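Long-range contact in cyclopenase asqI (Emericella nidulans, PDB 5YY3), which catalyses the zinc-dependent ring contraction of 4'-methoxycyclopenin to 4'-methoxyviridicatin, with loss of methyl isocyanate, in aspoquinolone biosynthesis: residues A[268-279]-A[359-370]. Sequence-based numbering, arbitrary orientation.
Sequences STWYSIRNPDMP and GLGKFAEMAYRN
Trp270 lays one face of its indole on Lys362, whose CB sits 3.4 Å from the centroid of the five-membered ring, almost on the ring normal. The NE1 edge of the same indole points into the face of Phe363, a T-shaped pair with planes at 75°, while Met366 CE meets the indole edge at CD1. Lys362 bends at chi2 and chi3, which carries its ammonium past the indole to Tyr271 O, 2.9 Å from NZ. NZ also gives a hydrogen bond to Ile286 O and a salt bridge to Glu365 OE1 on the syn side of the carboxylate, so three partners grip the buried ammonium group. Glu365 runs out extended; its OE2 takes Asn275 N at 3.1 Å from well above the carboxylate plane and is also held by Asn283 ND2. Asn275 swings its amide toward the end of helix 355-367, its CG lying opposite the backbone N: ND2 donates to Glu365 O (3.0 Å, 160°) and, more bent, to Tyr368 O (2.8 Å, 131°), both acceptors close to the amide plane. A water in the plane of the Tyr271 ring joins Tyr271 OH to Met366 O and Tyr368 O. Beyond the turn, Met278 CG lies over the Tyr368 ring toward its rim, 3.7 Å from CD1, and SD follows obliquely as a Met-aromatic contact. The loop thus clasps the last turns of the helix in the hemocyanin-type domain of this tyrosinase-family zinc enzyme, the side chain of Phe363 about 11 Å from that of the zinc ligand His218. Asn275 OD1 receives Asp277 N, which fixes the amide's rotation: an Asx turn inside the type I beta turn 275-278, bonded through ND2 to the helix C-terminus.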
# COMPACT_ATOMS: atom_id res chain seq x y z
N SER A 268 20.28 2.64 11.45
CA SER A 268 21.66 3.09 11.67
C SER A 268 21.66 4.45 12.34
O SER A 268 20.68 5.20 12.23
CB SER A 268 22.42 3.15 10.33
OG SER A 268 22.51 1.85 9.75
N THR A 269 22.73 4.77 13.05
CA THR A 269 22.88 6.09 13.68
C THR A 269 24.31 6.59 13.53
O THR A 269 25.19 5.83 13.13
CB THR A 269 22.58 6.07 15.18
OG1 THR A 269 23.61 5.34 15.86
CG2 THR A 269 21.22 5.45 15.47
N TRP A 270 24.54 7.85 13.85
CA TRP A 270 25.91 8.32 14.08
C TRP A 270 26.51 7.51 15.22
O TRP A 270 25.78 7.00 16.09
CB TRP A 270 25.95 9.80 14.43
CG TRP A 270 25.81 10.74 13.25
CD1 TRP A 270 25.53 10.41 11.96
CD2 TRP A 270 25.95 12.17 13.29
NE1 TRP A 270 25.49 11.55 11.18
CE2 TRP A 270 25.74 12.64 11.98
CE3 TRP A 270 26.23 13.09 14.30
CZ2 TRP A 270 25.82 14.00 11.65
CZ3 TRP A 270 26.30 14.43 13.98
CH2 TRP A 270 26.09 14.88 12.66
N TYR A 271 27.83 7.38 15.23
CA TYR A 271 28.49 6.88 16.42
C TYR A 271 28.60 8.02 17.38
O TYR A 271 28.99 9.13 16.99
CB TYR A 271 29.87 6.31 16.10
CG TYR A 271 29.81 4.98 15.41
CD1 TYR A 271 29.71 4.90 14.03
CD2 TYR A 271 29.82 3.79 16.14
CE1 TYR A 271 29.64 3.67 13.39
CE2 TYR A 271 29.75 2.55 15.52
CZ TYR A 271 29.66 2.49 14.14
OH TYR A 271 29.59 1.27 13.52
N SER A 272 28.22 7.76 18.63
CA SER A 272 28.38 8.72 19.73
C SER A 272 29.78 9.30 19.78
O SER A 272 29.95 10.52 19.81
CB SER A 272 28.05 8.08 21.07
OG SER A 272 26.66 8.11 21.31
N ILE A 273 30.78 8.42 19.81
CA ILE A 273 32.15 8.88 19.87
C ILE A 273 32.82 8.60 18.54
O ILE A 273 33.15 9.53 17.81
CB ILE A 273 32.93 8.23 21.05
CG1 ILE A 273 32.51 8.89 22.37
CG2 ILE A 273 34.43 8.47 20.92
CD1 ILE A 273 31.31 8.31 23.00
N ARG A 274 33.00 7.34 18.19
CA ARG A 274 33.67 7.01 16.93
C ARG A 274 33.33 5.59 16.50
O ARG A 274 32.80 4.82 17.30
CB ARG A 274 35.19 7.19 17.07
CG ARG A 274 35.92 5.94 17.60
CD ARG A 274 37.40 5.93 17.23
NE ARG A 274 37.62 6.07 15.79
CZ ARG A 274 38.37 7.02 15.24
NH1 ARG A 274 38.99 7.92 16.00
NH2 ARG A 274 38.52 7.07 13.92
N ASN A 275 33.61 5.27 15.24
CA ASN A 275 33.54 3.89 14.78
C ASN A 275 34.80 3.15 15.25
O ASN A 275 35.91 3.49 14.83
CB ASN A 275 33.42 3.84 13.25
CG ASN A 275 33.07 2.46 12.73
OD1 ASN A 275 33.38 1.45 13.35
ND2 ASN A 275 32.42 2.41 11.56
N PRO A 276 34.63 2.15 16.14
CA PRO A 276 35.75 1.38 16.72
C PRO A 276 36.55 0.67 15.64
O PRO A 276 37.76 0.55 15.72
CB PRO A 276 35.05 0.35 17.62
CG PRO A 276 33.65 0.77 17.73
CD PRO A 276 33.32 1.66 16.59
N ASP A 277 35.83 0.22 14.62
CA ASP A 277 36.41 -0.55 13.53
C ASP A 277 36.89 0.30 12.37
O ASP A 277 37.25 -0.23 11.33
CB ASP A 277 35.38 -1.55 13.04
CG ASP A 277 35.01 -2.54 14.10
OD1 ASP A 277 35.62 -2.48 15.20
OD2 ASP A 277 34.09 -3.34 13.87
N MET A 278 36.85 1.62 12.55
CA MET A 278 37.35 2.54 11.53
C MET A 278 38.69 3.10 11.98
O MET A 278 38.78 3.75 13.02
CB MET A 278 36.35 3.66 11.28
CG MET A 278 36.61 4.46 10.03
SD MET A 278 35.44 5.82 9.87
CE MET A 278 35.83 6.39 8.22
N PRO A 279 39.74 2.82 11.20
CA PRO A 279 41.10 3.25 11.55
C PRO A 279 41.20 4.76 11.70
O PRO A 279 40.56 5.51 10.96
CB PRO A 279 41.95 2.75 10.38
CG PRO A 279 41.00 2.44 9.29
CD PRO A 279 39.72 2.03 9.95
N GLY A 359 29.98 16.86 9.78
CA GLY A 359 28.69 16.20 9.71
C GLY A 359 28.62 15.13 8.64
O GLY A 359 28.17 14.00 8.90
N LEU A 360 29.06 15.48 7.43
CA LEU A 360 29.12 14.51 6.33
C LEU A 360 30.03 13.36 6.70
O LEU A 360 29.74 12.19 6.39
CB LEU A 360 29.61 15.17 5.03
CG LEU A 360 28.68 16.22 4.42
CD1 LEU A 360 29.23 16.73 3.09
CD2 LEU A 360 27.29 15.66 4.26
N GLY A 361 31.12 13.70 7.38
CA GLY A 361 32.09 12.74 7.88
C GLY A 361 31.49 11.71 8.83
O GLY A 361 31.90 10.54 8.82
N LYS A 362 30.51 12.12 9.63
CA LYS A 362 29.84 11.20 10.54
C LYS A 362 28.97 10.19 9.79
O LYS A 362 28.84 9.05 10.22
CB LYS A 362 29.02 11.97 11.57
CG LYS A 362 29.84 12.91 12.45
CD LYS A 362 30.80 12.14 13.39
CE LYS A 362 30.04 11.57 14.58
NZ LYS A 362 30.89 10.73 15.49
N PHE A 363 28.36 10.59 8.67
CA PHE A 363 27.60 9.64 7.87
C PHE A 363 28.54 8.64 7.19
O PHE A 363 28.22 7.47 7.06
CB PHE A 363 26.72 10.34 6.82
CG PHE A 363 25.60 11.15 7.41
CD1 PHE A 363 24.46 10.52 7.91
CD2 PHE A 363 25.67 12.54 7.46
CE1 PHE A 363 23.42 11.28 8.45
CE2 PHE A 363 24.65 13.29 8.00
CZ PHE A 363 23.52 12.66 8.51
N ALA A 364 29.70 9.11 6.76
CA ALA A 364 30.71 8.20 6.22
C ALA A 364 31.15 7.22 7.30
O ALA A 364 31.29 6.03 7.05
CB ALA A 364 31.91 8.99 5.69
N GLU A 365 31.34 7.73 8.50
CA GLU A 365 31.82 6.93 9.62
C GLU A 365 30.76 5.90 10.02
O GLU A 365 31.07 4.74 10.28
CB GLU A 365 32.19 7.84 10.80
CG GLU A 365 32.53 7.11 12.06
CD GLU A 365 32.68 8.05 13.25
OE1 GLU A 365 31.73 8.80 13.56
OE2 GLU A 365 33.77 8.02 13.86
N MET A 366 29.51 6.34 10.06
CA MET A 366 28.38 5.43 10.31
C MET A 366 28.30 4.28 9.31
O MET A 366 27.96 3.15 9.67
CB MET A 366 27.06 6.21 10.29
CG MET A 366 25.82 5.34 10.17
SD MET A 366 24.48 6.20 9.33
CE MET A 366 24.30 7.60 10.41
N ALA A 367 28.60 4.57 8.05
CA ALA A 367 28.45 3.60 6.97
C ALA A 367 29.67 2.71 6.81
O ALA A 367 29.58 1.64 6.22
CB ALA A 367 28.16 4.33 5.65
N TYR A 368 30.82 3.14 7.34
CA TYR A 368 32.04 2.34 7.27
C TYR A 368 31.93 1.03 8.02
O TYR A 368 31.61 1.01 9.22
CB TYR A 368 33.23 3.12 7.81
CG TYR A 368 34.54 2.45 7.50
CD1 TYR A 368 35.08 1.49 8.35
CD2 TYR A 368 35.25 2.77 6.35
CE1 TYR A 368 36.29 0.86 8.06
CE2 TYR A 368 36.44 2.16 6.05
CZ TYR A 368 36.96 1.20 6.90
OH TYR A 368 38.16 0.61 6.58
N ARG A 369 32.22 -0.07 7.34
CA ARG A 369 32.08 -1.39 7.95
C ARG A 369 33.35 -2.24 7.82
O ARG A 369 33.85 -2.44 6.71
CB ARG A 369 30.90 -2.13 7.33
CG ARG A 369 29.91 -2.63 8.35
CD ARG A 369 28.53 -2.86 7.73
NE ARG A 369 27.88 -1.61 7.31
CZ ARG A 369 27.32 -0.74 8.15
NH1 ARG A 369 27.35 -0.96 9.47
NH2 ARG A 369 26.74 0.35 7.67
N ASN A 370 33.83 -2.73 8.96
CA ASN A 370 35.04 -3.56 9.10
C ASN A 370 36.11 -3.39 8.02
O ASN A 370 37.30 -3.59 8.27
CB ASN A 370 34.66 -5.04 9.20
CG ASN A 370 34.40 -5.48 10.63
OD1 ASN A 370 35.15 -5.12 11.55
ND2 ASN A 370 33.36 -6.29 10.83
O HOH W 1 24.88 0.71 10.96
O HOH W 2 29.35 8.30 13.07
O HOH W 3 29.41 0.82 10.93